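Citrate lyase (Yersinia pestis, PDB 3QLL) is a putative citrate lyase beta subunit, related to CitE, that probably works as a magnesium-dependent lyase. Local coordinates at residues L106-L111 and H121-C126; V69-L74 and Y132-K137; S240-A245 and S262-L267; A184-G189 and A211-A216; A142-L147 and E174-A179. All coordinates share one frame; numbering follows the deposited sequence.

Interaction 1: L106-L111 and H121-C126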
# COMPACT_ATOMS: atom_id res chain seq x y z
N LEU A 106 -22.11 -21.46 -0.81
CA LEU A 106 -21.34 -22.67 -1.10
C LEU A 106 -19.95 -22.32 -1.62
O LEU A 106 -19.81 -21.77 -2.69
CB LEU A 106 -22.07 -23.53 -2.14
CG LEU A 106 -21.37 -24.79 -2.64
CD1 LEU A 106 -21.23 -25.91 -1.57
CD2 LEU A 106 -22.09 -25.33 -3.87
N ARG A 107 -18.91 -22.69 -0.88
CA ARG A 107 -17.58 -22.58 -1.41
C ARG A 107 -17.17 -23.86 -2.12
O ARG A 107 -16.94 -24.92 -1.49
CB ARG A 107 -16.57 -22.26 -0.32
CG ARG A 107 -15.16 -22.25 -0.89
CD ARG A 107 -14.18 -21.62 0.06
NE ARG A 107 -13.78 -22.56 1.12
CZ ARG A 107 -12.83 -22.31 2.01
NH1 ARG A 107 -12.23 -21.12 2.04
NH2 ARG A 107 -12.54 -23.20 2.93
N ILE A 108 -17.05 -23.76 -3.44
CA ILE A 108 -16.58 -24.89 -4.24
C ILE A 108 -15.08 -24.88 -4.23
O ILE A 108 -14.44 -23.95 -3.76
CB ILE A 108 -17.08 -24.81 -5.67
CG1 ILE A 108 -16.58 -23.52 -6.33
CG2 ILE A 108 -18.59 -24.82 -5.70
CD1 ILE A 108 -17.00 -23.37 -7.76
N ASN A 109 -14.51 -25.93 -4.78
CA ASN A 109 -13.07 -25.97 -4.96
C ASN A 109 -12.61 -25.07 -6.12
O ASN A 109 -13.41 -24.57 -6.93
CB ASN A 109 -12.62 -27.41 -5.19
CG ASN A 109 -12.87 -28.29 -3.95
OD1 ASN A 109 -11.98 -28.40 -3.10
ND2 ASN A 109 -14.05 -28.92 -3.87
N GLY A 110 -11.31 -24.78 -6.14
CA GLY A 110 -10.80 -23.87 -7.16
C GLY A 110 -11.09 -24.31 -8.60
O GLY A 110 -11.15 -25.51 -8.91
N LEU A 111 -11.33 -23.32 -9.46
CA LEU A 111 -11.55 -23.55 -10.89
C LEU A 111 -10.38 -24.27 -11.55
O LEU A 111 -10.54 -25.01 -12.53
CB LEU A 111 -11.78 -22.24 -11.58
CG LEU A 111 -13.19 -21.98 -12.04
CD1 LEU A 111 -13.24 -20.54 -12.57
CD2 LEU A 111 -13.56 -22.97 -13.16
N HIS A 121 -19.82 -29.09 -12.43
CA HIS A 121 -20.60 -30.05 -13.21
C HIS A 121 -21.81 -30.53 -12.43
O HIS A 121 -22.94 -30.51 -12.92
CB HIS A 121 -19.74 -31.23 -13.61
CG HIS A 121 -20.40 -32.13 -14.60
ND1 HIS A 121 -21.52 -31.75 -15.31
CD2 HIS A 121 -20.08 -33.37 -15.04
CE1 HIS A 121 -21.87 -32.72 -16.14
NE2 HIS A 121 -21.01 -33.72 -15.99
N ALA A 122 -21.56 -30.99 -11.22
CA ALA A 122 -22.64 -31.45 -10.36
C ALA A 122 -23.69 -30.34 -10.14
O ALA A 122 -24.88 -30.59 -10.29
CB ALA A 122 -22.09 -31.95 -9.04
N LEU A 123 -23.23 -29.12 -9.88
CA LEU A 123 -24.13 -27.98 -9.69
C LEU A 123 -25.03 -27.74 -10.91
O LEU A 123 -26.25 -27.60 -10.77
CB LEU A 123 -23.34 -26.69 -9.36
CG LEU A 123 -22.85 -26.56 -7.92
CD1 LEU A 123 -22.10 -25.26 -7.68
CD2 LEU A 123 -24.01 -26.73 -6.92
N LEU A 124 -24.44 -27.75 -12.10
CA LEU A 124 -25.17 -27.43 -13.31
C LEU A 124 -26.17 -28.52 -13.70
O LEU A 124 -27.16 -28.24 -14.38
CB LEU A 124 -24.19 -27.18 -14.45
CG LEU A 124 -23.28 -25.97 -14.21
CD1 LEU A 124 -22.19 -25.95 -15.27
CD2 LEU A 124 -24.08 -24.68 -14.21
N GLU A 125 -25.93 -29.74 -13.23
CA GLU A 125 -26.79 -30.88 -13.53
C GLU A 125 -28.03 -30.95 -12.63
O GLU A 125 -29.16 -30.93 -13.12
CB GLU A 125 -26.01 -32.20 -13.40
CG GLU A 125 -26.83 -33.43 -13.78
CD GLU A 125 -26.30 -34.11 -15.02
OE1 GLU A 125 -25.42 -33.52 -15.69
OE2 GLU A 125 -26.77 -35.22 -15.35
N CYS A 126 -27.81 -31.09 -11.32
CA CYS A 126 -28.92 -31.33 -10.39
C CYS A 126 -29.71 -30.05 -10.09
O CYS A 126 -30.51 -30.02 -9.15
CB CYS A 126 -28.43 -32.00 -9.11
SG CYS A 126 -29.69 -32.86 -8.11
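Leu123 lays its two methyls against Leu106: CD1 and CD2 of Leu123 lie 3.8 and 3.9 Å from Leu106 CD2, so a single methyl of the strand residue meets the fork of the helix residue. The two leucines reach for each other tip to tip. In Leu106 the CG stands opposite the backbone N (chi1 176°), which carries CD2 out from the strand toward the helix. The CD1 methyl of Leu123 has a second neighbour in Ile108, whose CG2 branch lies 4.1 Å from it and slants across its end. The strand 104-107 and the helix 114-125 are the first two elements of a beta-alpha-beta unit whose second strand is 132-135, and this contact packs the helix against the outer face of the parallel barrel. The group is wholly apolar and buried. Ile91 of helix 83-91, the preceding helix on the barrel surface, also packs on Leu123, while Ile108 is backed by Ile120 of the same helix as Leu123 and by Leu133 and Leu135 of the next strand. Between Leu106 and Ile108, Arg107, predicted to bind substrate, is paired with Asp73 through its NE.

Interaction 2: V69-L74 and Y132-K137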
# COMPACT_ATOMS: atom_id res chain seq x y z
N VAL A 69 -24.78 -15.89 7.65
CA VAL A 69 -24.70 -16.71 6.45
C VAL A 69 -23.84 -17.92 6.78
O VAL A 69 -22.75 -17.79 7.33
CB VAL A 69 -24.01 -15.94 5.27
CG1 VAL A 69 -23.88 -16.82 4.04
CG2 VAL A 69 -24.73 -14.63 4.95
N ALA A 70 -24.34 -19.09 6.39
CA ALA A 70 -23.59 -20.33 6.51
C ALA A 70 -22.93 -20.66 5.18
O ALA A 70 -23.56 -20.59 4.11
CB ALA A 70 -24.51 -21.48 6.96
N ILE A 71 -21.65 -21.03 5.25
CA ILE A 71 -20.94 -21.45 4.06
C ILE A 71 -20.63 -22.95 4.07
O ILE A 71 -19.72 -23.41 4.78
CB ILE A 71 -19.64 -20.70 3.88
CG1 ILE A 71 -19.86 -19.20 4.10
CG2 ILE A 71 -19.04 -20.99 2.50
CD1 ILE A 71 -18.57 -18.41 3.96
N ILE A 72 -21.34 -23.70 3.24
CA ILE A 72 -21.00 -25.08 3.07
C ILE A 72 -19.72 -25.18 2.29
O ILE A 72 -19.62 -24.67 1.17
CB ILE A 72 -22.12 -25.84 2.33
CG1 ILE A 72 -23.47 -25.60 2.99
CG2 ILE A 72 -21.77 -27.33 2.20
CD1 ILE A 72 -24.60 -26.09 2.16
N ASP A 73 -18.74 -25.85 2.89
CA ASP A 73 -17.39 -25.82 2.34
C ASP A 73 -17.02 -27.15 1.71
O ASP A 73 -17.00 -28.18 2.38
CB ASP A 73 -16.39 -25.42 3.43
CG ASP A 73 -15.00 -25.19 2.89
OD1 ASP A 73 -14.84 -24.75 1.72
OD2 ASP A 73 -14.06 -25.35 3.70
N LEU A 74 -16.62 -27.09 0.44
CA LEU A 74 -16.12 -28.25 -0.28
C LEU A 74 -14.60 -28.28 -0.36
O LEU A 74 -14.03 -29.23 -0.89
CB LEU A 74 -16.69 -28.30 -1.69
CG LEU A 74 -18.21 -28.45 -1.82
CD1 LEU A 74 -18.59 -28.35 -3.30
CD2 LEU A 74 -18.72 -29.75 -1.13
N TYR A 132 -25.19 -17.82 -2.56
CA TYR A 132 -23.85 -17.31 -2.75
C TYR A 132 -22.94 -18.42 -3.17
O TYR A 132 -22.87 -19.45 -2.51
CB TYR A 132 -23.31 -16.67 -1.48
CG TYR A 132 -24.05 -15.44 -1.05
CD1 TYR A 132 -23.92 -14.24 -1.75
CD2 TYR A 132 -24.91 -15.48 0.03
CE1 TYR A 132 -24.61 -13.11 -1.35
CE2 TYR A 132 -25.61 -14.36 0.44
CZ TYR A 132 -25.46 -13.18 -0.25
OH TYR A 132 -26.15 -12.08 0.17
N LEU A 133 -22.25 -18.24 -4.28
CA LEU A 133 -21.23 -19.16 -4.70
C LEU A 133 -19.88 -18.55 -4.34
O LEU A 133 -19.51 -17.51 -4.85
CB LEU A 133 -21.31 -19.40 -6.20
CG LEU A 133 -20.38 -20.56 -6.57
CD1 LEU A 133 -20.74 -21.79 -5.73
CD2 LEU A 133 -20.38 -20.87 -8.04
N VAL A 134 -19.15 -19.19 -3.44
CA VAL A 134 -17.89 -18.66 -2.95
C VAL A 134 -16.72 -19.33 -3.69
O VAL A 134 -16.57 -20.54 -3.65
CB VAL A 134 -17.73 -18.86 -1.40
CG1 VAL A 134 -16.45 -18.24 -0.88
CG2 VAL A 134 -18.93 -18.27 -0.68
N LEU A 135 -15.96 -18.53 -4.43
CA LEU A 135 -14.88 -19.05 -5.25
C LEU A 135 -13.51 -18.78 -4.62
O LEU A 135 -13.11 -17.61 -4.49
CB LEU A 135 -14.95 -18.42 -6.64
CG LEU A 135 -13.84 -18.94 -7.56
CD1 LEU A 135 -14.13 -20.41 -7.89
CD2 LEU A 135 -13.67 -18.05 -8.82
N PRO A 136 -12.77 -19.84 -4.25
CA PRO A 136 -11.43 -19.71 -3.67
C PRO A 136 -10.42 -19.28 -4.70
O PRO A 136 -10.61 -19.50 -5.91
CB PRO A 136 -11.09 -21.15 -3.22
CG PRO A 136 -11.87 -21.98 -4.06
CD PRO A 136 -13.16 -21.25 -4.37
N LYS A 137 -9.35 -18.67 -4.21
CA LYS A 137 -8.24 -18.28 -5.05
C LYS A 137 -8.69 -17.49 -6.30
O LYS A 137 -8.24 -17.78 -7.41
CB LYS A 137 -7.42 -19.51 -5.45
CG LYS A 137 -5.93 -19.28 -5.38
CD LYS A 137 -5.13 -20.44 -5.97
CE LYS A 137 -3.62 -20.20 -5.84
NZ LYS A 137 -3.15 -19.93 -4.44
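The interior of the closed parallel barrel is filled here from strands 69-73 and 132-135, through two apolar pairs: Ile71 with Val134, and Val69 with Tyr132. The CG2 methyls of Ile71 and Val134 lie 4.2 Å apart, and the two side chains cross at about a right angle. Ile71 holds CG2 opposite its backbone N, its longer CG1 arm being turned beside that N (chi1 -46°), and so the short branch faces Val134. Two residues earlier on each strand, Val69 CG1 comes to 4.4 Å from Tyr132 CD2, approaching the ring obliquely. Strand 104-107, whose Ala105 touches both Ile71 and Tyr132, runs between these two strands in the eight-stranded barrel, and no backbone hydrogen bond links them: the nearest CA atoms, those of Ile71 and Val134, are 8.1 Å apart. Side chains alone therefore bridge the gap, as expected where alternate residues of a TIM-type barrel point inward. The Tyr132 ring also meets Trp48 of strand 47-52, with the planes at about 60°, and its OH is hydrogen-bonded to Thr42 OG1. Val134 packs on Arg107, a predicted substrate-binding residue, and on Ile161 and Ile163 of the following strand 159-164. Nearer the C-terminal ends of the strands, Lys137 N donates to Glu165 OE2, a carboxylate predicted to bind magnesium.

Interaction 3: S240-A245 and S262-L267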
# COMPACT_ATOMS: atom_id res chain seq x y z
N SER A 240 -10.18 -8.17 19.15
CA SER A 240 -9.23 -7.20 18.68
C SER A 240 -9.18 -7.15 17.13
O SER A 240 -9.24 -6.05 16.54
CB SER A 240 -7.85 -7.49 19.25
OG SER A 240 -6.90 -6.56 18.77
N GLU A 241 -9.05 -8.32 16.49
CA GLU A 241 -8.98 -8.42 15.02
C GLU A 241 -10.27 -7.91 14.38
O GLU A 241 -10.24 -7.16 13.35
CB GLU A 241 -8.65 -9.85 14.55
CG GLU A 241 -8.44 -9.96 13.04
CD GLU A 241 -7.87 -11.31 12.56
OE1 GLU A 241 -8.63 -12.14 12.00
OE2 GLU A 241 -6.64 -11.53 12.74
N THR A 242 -11.40 -8.28 14.99
CA THR A 242 -12.70 -7.88 14.48
C THR A 242 -12.89 -6.34 14.50
O THR A 242 -13.30 -5.74 13.50
CB THR A 242 -13.85 -8.56 15.29
OG1 THR A 242 -13.61 -9.97 15.33
CG2 THR A 242 -15.20 -8.32 14.67
N LEU A 243 -12.50 -5.71 15.60
CA LEU A 243 -12.54 -4.26 15.73
C LEU A 243 -11.62 -3.54 14.74
O LEU A 243 -12.00 -2.53 14.13
CB LEU A 243 -12.18 -3.88 17.16
CG LEU A 243 -13.31 -4.02 18.18
CD1 LEU A 243 -12.80 -3.79 19.61
CD2 LEU A 243 -14.51 -3.14 17.83
N ARG A 244 -10.39 -4.03 14.62
CA ARG A 244 -9.43 -3.51 13.64
C ARG A 244 -10.00 -3.59 12.23
O ARG A 244 -9.86 -2.64 11.44
CB ARG A 244 -8.10 -4.27 13.69
CG ARG A 244 -7.17 -3.80 14.79
CD ARG A 244 -5.81 -4.51 14.76
NE ARG A 244 -4.71 -3.57 14.60
CZ ARG A 244 -3.44 -3.82 14.93
NH1 ARG A 244 -3.10 -5.00 15.42
NH2 ARG A 244 -2.50 -2.89 14.75
N ALA A 245 -10.64 -4.72 11.92
CA ALA A 245 -11.24 -4.92 10.60
C ALA A 245 -12.38 -3.93 10.37
O ALA A 245 -12.52 -3.30 9.30
CB ALA A 245 -11.73 -6.34 10.44
N SER A 262 -21.15 -15.14 17.98
CA SER A 262 -21.80 -14.12 18.79
C SER A 262 -20.87 -12.91 18.96
O SER A 262 -21.31 -11.76 18.88
CB SER A 262 -22.22 -14.69 20.17
OG SER A 262 -21.16 -14.73 21.11
N THR A 263 -19.59 -13.16 19.17
CA THR A 263 -18.60 -12.08 19.26
C THR A 263 -18.58 -11.21 17.99
O THR A 263 -18.63 -9.98 18.08
CB THR A 263 -17.19 -12.65 19.50
OG1 THR A 263 -17.16 -13.38 20.75
CG2 THR A 263 -16.18 -11.55 19.58
N ILE A 264 -18.57 -11.86 16.83
CA ILE A 264 -18.50 -11.16 15.57
C ILE A 264 -19.81 -10.39 15.33
O ILE A 264 -19.79 -9.22 14.90
CB ILE A 264 -18.24 -12.13 14.40
CG1 ILE A 264 -16.80 -12.65 14.44
CG2 ILE A 264 -18.56 -11.46 13.08
CD1 ILE A 264 -16.52 -13.81 13.46
N ASN A 265 -20.95 -11.03 15.58
CA ASN A 265 -22.24 -10.37 15.46
C ASN A 265 -22.37 -9.10 16.27
O ASN A 265 -22.73 -8.04 15.75
CB ASN A 265 -23.37 -11.33 15.82
CG ASN A 265 -23.63 -12.32 14.71
OD1 ASN A 265 -23.17 -12.12 13.59
ND2 ASN A 265 -24.40 -13.36 14.99
N THR A 266 -22.03 -9.21 17.54
CA THR A 266 -22.14 -8.10 18.46
C THR A 266 -21.29 -6.91 18.05
O THR A 266 -21.79 -5.78 18.04
CB THR A 266 -21.74 -8.52 19.88
OG1 THR A 266 -22.54 -9.63 20.28
CG2 THR A 266 -21.92 -7.36 20.83
N LEU A 267 -20.03 -7.17 17.70
CA LEU A 267 -19.06 -6.12 17.38
C LEU A 267 -19.37 -5.37 16.06
O LEU A 267 -18.98 -4.22 15.88
CB LEU A 267 -17.62 -6.69 17.37
CG LEU A 267 -17.07 -7.09 18.76
CD1 LEU A 267 -15.65 -7.65 18.69
CD2 LEU A 267 -17.09 -5.92 19.72
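With OG1 turned beside the backbone N (chi1 -52°) and CG2 therefore opposite it, Thr242 offers that methyl to Leu267, whose CG lies beside its own N (chi1 -70°) and carries CD1 back across the threonine. These residues join helices 235-248 and 261-267, which are connected through the last barrel strand, 252-255, and lie side by side in the outer helical layer of the TIM-type barrel. The local axes come within 10.1 Å and run the same way, inclined at 32°. Leu267 CD1 sits 4.0 Å from Thr242 CB, and Leu267 CB is likewise 4.0 Å from Thr242 CG2, so the leucine spans the threonine from its root outward. On the more open flank, the CD2 methyls of Leu243 and Leu267 meet at 4.2 Å. On the inner flank, Ile264 CG1 lies 4.3 Å from Thr242 OG1, a packing contact; that hydroxyl is instead hydrogen-bonded to the carbonyl of Leu238 one turn earlier in its helix. Lys253 and Ala255 of the strand beneath touch Thr242 and Ile264 respectively, and Phe268 also packs on Thr242. No hydrogen bond crosses between the two segments. Within the second helix Thr266 OG1 donates to Ser262 O at 2.8 Å, from the opposite face of the carbonyl plane to the backbone donor Thr266 N.

Interaction 4: A184-G189 and A211-A216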
# COMPACT_ATOMS: atom_id res chain seq x y z
N ALA A 184 -20.95 -9.93 -5.12
CA ALA A 184 -21.65 -9.33 -3.98
C ALA A 184 -20.76 -9.06 -2.77
O ALA A 184 -21.23 -8.57 -1.76
CB ALA A 184 -22.83 -10.23 -3.56
N GLY A 185 -19.47 -9.32 -2.90
CA GLY A 185 -18.54 -9.15 -1.80
C GLY A 185 -17.27 -9.96 -2.01
O GLY A 185 -17.22 -10.90 -2.82
N LEU A 186 -16.22 -9.57 -1.30
CA LEU A 186 -14.96 -10.29 -1.32
C LEU A 186 -14.51 -10.66 0.11
O LEU A 186 -14.51 -9.81 1.02
CB LEU A 186 -13.89 -9.45 -2.00
CG LEU A 186 -14.07 -9.20 -3.50
CD1 LEU A 186 -13.01 -8.22 -3.99
CD2 LEU A 186 -13.98 -10.55 -4.30
N ILE A 187 -14.07 -11.89 0.29
CA ILE A 187 -13.51 -12.35 1.53
C ILE A 187 -11.96 -12.28 1.44
O ILE A 187 -11.38 -12.54 0.38
CB ILE A 187 -13.95 -13.81 1.85
CG1 ILE A 187 -15.47 -13.89 1.99
CG2 ILE A 187 -13.29 -14.33 3.11
CD1 ILE A 187 -16.02 -15.29 2.01
N PHE A 188 -11.31 -11.81 2.50
CA PHE A 188 -9.85 -11.84 2.59
C PHE A 188 -9.41 -13.20 3.05
O PHE A 188 -9.93 -13.74 4.04
CB PHE A 188 -9.36 -10.81 3.59
CG PHE A 188 -7.85 -10.66 3.65
CD1 PHE A 188 -7.11 -10.41 2.50
CD2 PHE A 188 -7.18 -10.73 4.87
CE1 PHE A 188 -5.72 -10.24 2.56
CE2 PHE A 188 -5.79 -10.57 4.94
CZ PHE A 188 -5.06 -10.32 3.79
N GLY A 189 -8.43 -13.78 2.37
CA GLY A 189 -7.92 -15.06 2.87
C GLY A 189 -6.55 -14.86 3.50
O GLY A 189 -5.52 -15.11 2.84
N ALA A 211 -6.08 -3.19 3.42
CA ALA A 211 -6.51 -1.86 3.06
C ALA A 211 -6.81 -1.80 1.55
O ALA A 211 -7.80 -1.20 1.15
CB ALA A 211 -5.47 -0.80 3.48
N ARG A 212 -5.98 -2.46 0.75
CA ARG A 212 -6.19 -2.52 -0.70
C ARG A 212 -7.45 -3.30 -1.04
O ARG A 212 -8.17 -2.94 -1.97
CB ARG A 212 -4.97 -3.12 -1.40
CG ARG A 212 -4.94 -2.79 -2.85
CD ARG A 212 -3.67 -3.25 -3.55
NE ARG A 212 -3.83 -3.25 -5.00
CZ ARG A 212 -2.96 -3.81 -5.81
NH1 ARG A 212 -1.90 -4.39 -5.28
NH2 ARG A 212 -3.15 -3.79 -7.13
N LEU A 213 -7.74 -4.36 -0.28
CA LEU A 213 -8.97 -5.10 -0.55
C LEU A 213 -10.22 -4.25 -0.24
O LEU A 213 -11.10 -4.12 -1.10
CB LEU A 213 -9.00 -6.40 0.24
CG LEU A 213 -10.35 -7.13 0.18
CD1 LEU A 213 -10.64 -7.55 -1.25
CD2 LEU A 213 -10.35 -8.34 1.08
N VAL A 214 -10.24 -3.62 0.93
CA VAL A 214 -11.38 -2.80 1.36
C VAL A 214 -11.62 -1.66 0.35
O VAL A 214 -12.75 -1.44 -0.09
CB VAL A 214 -11.16 -2.23 2.79
CG1 VAL A 214 -12.23 -1.21 3.15
CG2 VAL A 214 -11.18 -3.35 3.78
N SER A 215 -10.56 -0.98 -0.05
CA SER A 215 -10.67 0.09 -1.05
C SER A 215 -11.35 -0.34 -2.37
O SER A 215 -12.19 0.34 -2.89
CB SER A 215 -9.28 0.68 -1.33
OG SER A 215 -9.35 1.56 -2.42
N ALA A 216 -10.97 -1.50 -2.88
CA ALA A 216 -11.50 -2.06 -4.12
C ALA A 216 -12.98 -2.39 -3.97
O ALA A 216 -13.80 -2.07 -4.85
CB ALA A 216 -10.68 -3.30 -4.54
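Leu213 drives its two methyls toward separate residues of strand 183-188. Its CD1 lies 3.7 Å from Leu186 CD1 and 3.8 Å from Leu186 CB, while CD2 rests 3.7 Å from Phe188 CB and also comes near Phe188 CA, close to the backbone of the strand. Both side chains are met aslant, and the Phe188 ring is approached obliquely by CD2 (4.1 Å to Phe188 CD1). In the leucine, CG lies opposite the backbone N (chi1 172°), which extends the fork from the helix toward the strand, with a methyl for each partner. Ile187, between the two partners, turns its side chain the other way, into the barrel. In the next shell Phe188 is flanked by Leu206, Ala209 and Arg210 of the same helix, Leu186 by Cys217, and Leu213 by Ile164, Val173 and Phe250. The local axes of 184-188 and 211-216 run antiparallel (178°), 9.5 Å apart at their closest, the usual relation of helix and strand in a beta-alpha barrel. Helix 203-220 thus lies over strand 183-188, with helix 173-177 beside it, and its outward residues Ala211, Val214 and Ser215 pack respectively on Leu208, Ile197 and Val167 of a second subunit.

Interaction 5: A142-L147 and E174-A179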
# COMPACT_ATOMS: atom_id res chain seq x y z
N ALA A 142 -11.71 -12.55 -14.96
CA ALA A 142 -12.21 -13.66 -15.76
C ALA A 142 -12.65 -14.81 -14.85
O ALA A 142 -13.60 -15.51 -15.18
CB ALA A 142 -11.15 -14.12 -16.79
N HIS A 143 -12.01 -14.97 -13.69
CA HIS A 143 -12.46 -16.03 -12.76
C HIS A 143 -13.93 -15.90 -12.44
O HIS A 143 -14.70 -16.86 -12.52
CB HIS A 143 -11.72 -15.96 -11.44
CG HIS A 143 -10.42 -16.67 -11.42
ND1 HIS A 143 -9.31 -16.21 -12.10
CD2 HIS A 143 -10.03 -17.81 -10.80
CE1 HIS A 143 -8.30 -17.03 -11.89
NE2 HIS A 143 -8.71 -18.01 -11.11
N LEU A 144 -14.30 -14.67 -12.12
CA LEU A 144 -15.66 -14.36 -11.74
C LEU A 144 -16.58 -14.35 -12.97
O LEU A 144 -17.73 -14.75 -12.90
CB LEU A 144 -15.73 -13.02 -10.99
CG LEU A 144 -14.97 -13.02 -9.67
CD1 LEU A 144 -15.19 -11.68 -9.00
CD2 LEU A 144 -15.51 -14.18 -8.81
N GLN A 145 -16.07 -13.89 -14.10
CA GLN A 145 -16.95 -13.81 -15.28
C GLN A 145 -17.33 -15.17 -15.85
O GLN A 145 -18.46 -15.38 -16.26
CB GLN A 145 -16.31 -12.94 -16.38
CG GLN A 145 -16.21 -11.53 -15.88
CD GLN A 145 -15.17 -10.66 -16.59
OE1 GLN A 145 -14.31 -11.14 -17.34
NE2 GLN A 145 -15.22 -9.36 -16.31
N ILE A 146 -16.38 -16.09 -15.76
CA ILE A 146 -16.60 -17.48 -16.12
C ILE A 146 -17.71 -18.12 -15.29
O ILE A 146 -18.60 -18.74 -15.85
CB ILE A 146 -15.31 -18.30 -15.95
CG1 ILE A 146 -14.27 -17.85 -16.97
CG2 ILE A 146 -15.61 -19.77 -16.13
CD1 ILE A 146 -12.92 -18.53 -16.81
N LEU A 147 -17.63 -17.97 -13.97
CA LEU A 147 -18.67 -18.44 -13.07
C LEU A 147 -20.02 -17.81 -13.36
O LEU A 147 -21.06 -18.51 -13.38
CB LEU A 147 -18.29 -18.18 -11.63
CG LEU A 147 -17.61 -19.35 -10.95
CD1 LEU A 147 -17.51 -19.01 -9.47
CD2 LEU A 147 -18.34 -20.67 -11.17
N GLU A 174 -8.44 -4.64 -7.94
CA GLU A 174 -9.26 -3.61 -8.53
C GLU A 174 -10.08 -4.17 -9.69
O GLU A 174 -11.28 -3.93 -9.79
CB GLU A 174 -8.41 -2.39 -8.96
CG GLU A 174 -7.73 -1.70 -7.74
CD GLU A 174 -6.54 -2.51 -7.18
OE1 GLU A 174 -5.99 -3.35 -7.92
OE2 GLU A 174 -6.16 -2.30 -5.99
N SER A 175 -9.46 -4.94 -10.56
CA SER A 175 -10.21 -5.46 -11.69
C SER A 175 -11.19 -6.59 -11.30
O SER A 175 -12.21 -6.72 -11.96
CB SER A 175 -9.25 -5.91 -12.82
OG SER A 175 -8.60 -7.13 -12.61
N ILE A 176 -10.85 -7.41 -10.30
CA ILE A 176 -11.75 -8.45 -9.75
C ILE A 176 -13.03 -7.86 -9.12
O ILE A 176 -14.12 -8.41 -9.29
CB ILE A 176 -11.00 -9.33 -8.70
CG1 ILE A 176 -9.97 -10.17 -9.44
CG2 ILE A 176 -11.98 -10.17 -7.86
CD1 ILE A 176 -8.91 -10.82 -8.54
N ALA A 177 -12.87 -6.82 -8.31
CA ALA A 177 -14.00 -6.15 -7.63
C ALA A 177 -14.95 -5.48 -8.62
O ALA A 177 -16.11 -5.30 -8.31
CB ALA A 177 -13.50 -5.14 -6.59
N ALA A 178 -14.46 -5.21 -9.83
CA ALA A 178 -15.25 -4.55 -10.85
C ALA A 178 -15.70 -5.57 -11.93
O ALA A 178 -16.25 -5.18 -12.99
CB ALA A 178 -14.44 -3.41 -11.50
N ALA A 179 -15.47 -6.85 -11.66
CA ALA A 179 -15.59 -7.88 -12.73
C ALA A 179 -17.01 -8.09 -13.28
O ALA A 179 -17.16 -8.44 -14.44
CB ALA A 179 -15.01 -9.22 -12.24
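Leu144 meets segment 174-179 along its length: its CB is 4.1 Å from Ala179 CB, and farther out its CD1 lies 3.7 Å from Ile176 CG2 and 3.5 Å from the carbonyl oxygen of Ile176. The leucine and isoleucine side chains cross at about a right angle, the Ile176 branch that faces the leucine being the one set opposite its backbone N. Ala179 CB also touches Leu144 CD1, so the small alanine packs along the flank of the leucine. Next door Gln145 adds the single hydrogen bond of the contact. Its chain stays extended beyond CG (chi2 158°), which brings NE2 to 2.8 Å from Ala179 O. The bond is nearly straight, with an N-H...O angle of 174°; NE2 lies in the carbonyl plane on a lone pair, and the oxygen lies almost in the plane of the glutamine amide. Good alignment on both sides should limit rotation of the amide. Ala179 is thus held through its methyl and its carbonyl at once, in the loop that follows helix 173-177. Beneath, Leu183 and Leu186 of strand 183-188 back Leu144 and Ile176 respectively, and Thr138 touches both Leu144 and Ile176. Side-by-side packing of this kind, between helices 141-150 and 173-177 that follow consecutive strands, 132-135 and 159-164, belongs to the outer helical layer of a TIM-type barrel.

Interaction 2 fills the barrel interior, and the other four lie round it on the outside. Interaction 1 is nested within the chain loop that interaction 2 closes; their centres are about 10 Å apart, and a probable hydrogen bond from Leu106 N to Tyr132 O (2.7 Å) joins them. Interaction 5 touches interaction 2 through Leu147 CD1 and Leu133 CD2 (3.7 Å) and interaction 4 through the Arg212 NE to Glu174 OE2 salt bridge (2.7 Å). Interaction 3 touches none of the others; its centre is about 17 Å from that of interaction 4. Of the predicted site, Arg107 belongs to interaction 1 itself; the Val134 side chain is about 4 Å from that of Arg107, and the Phe188 side chain about 7 Å from that of Glu165.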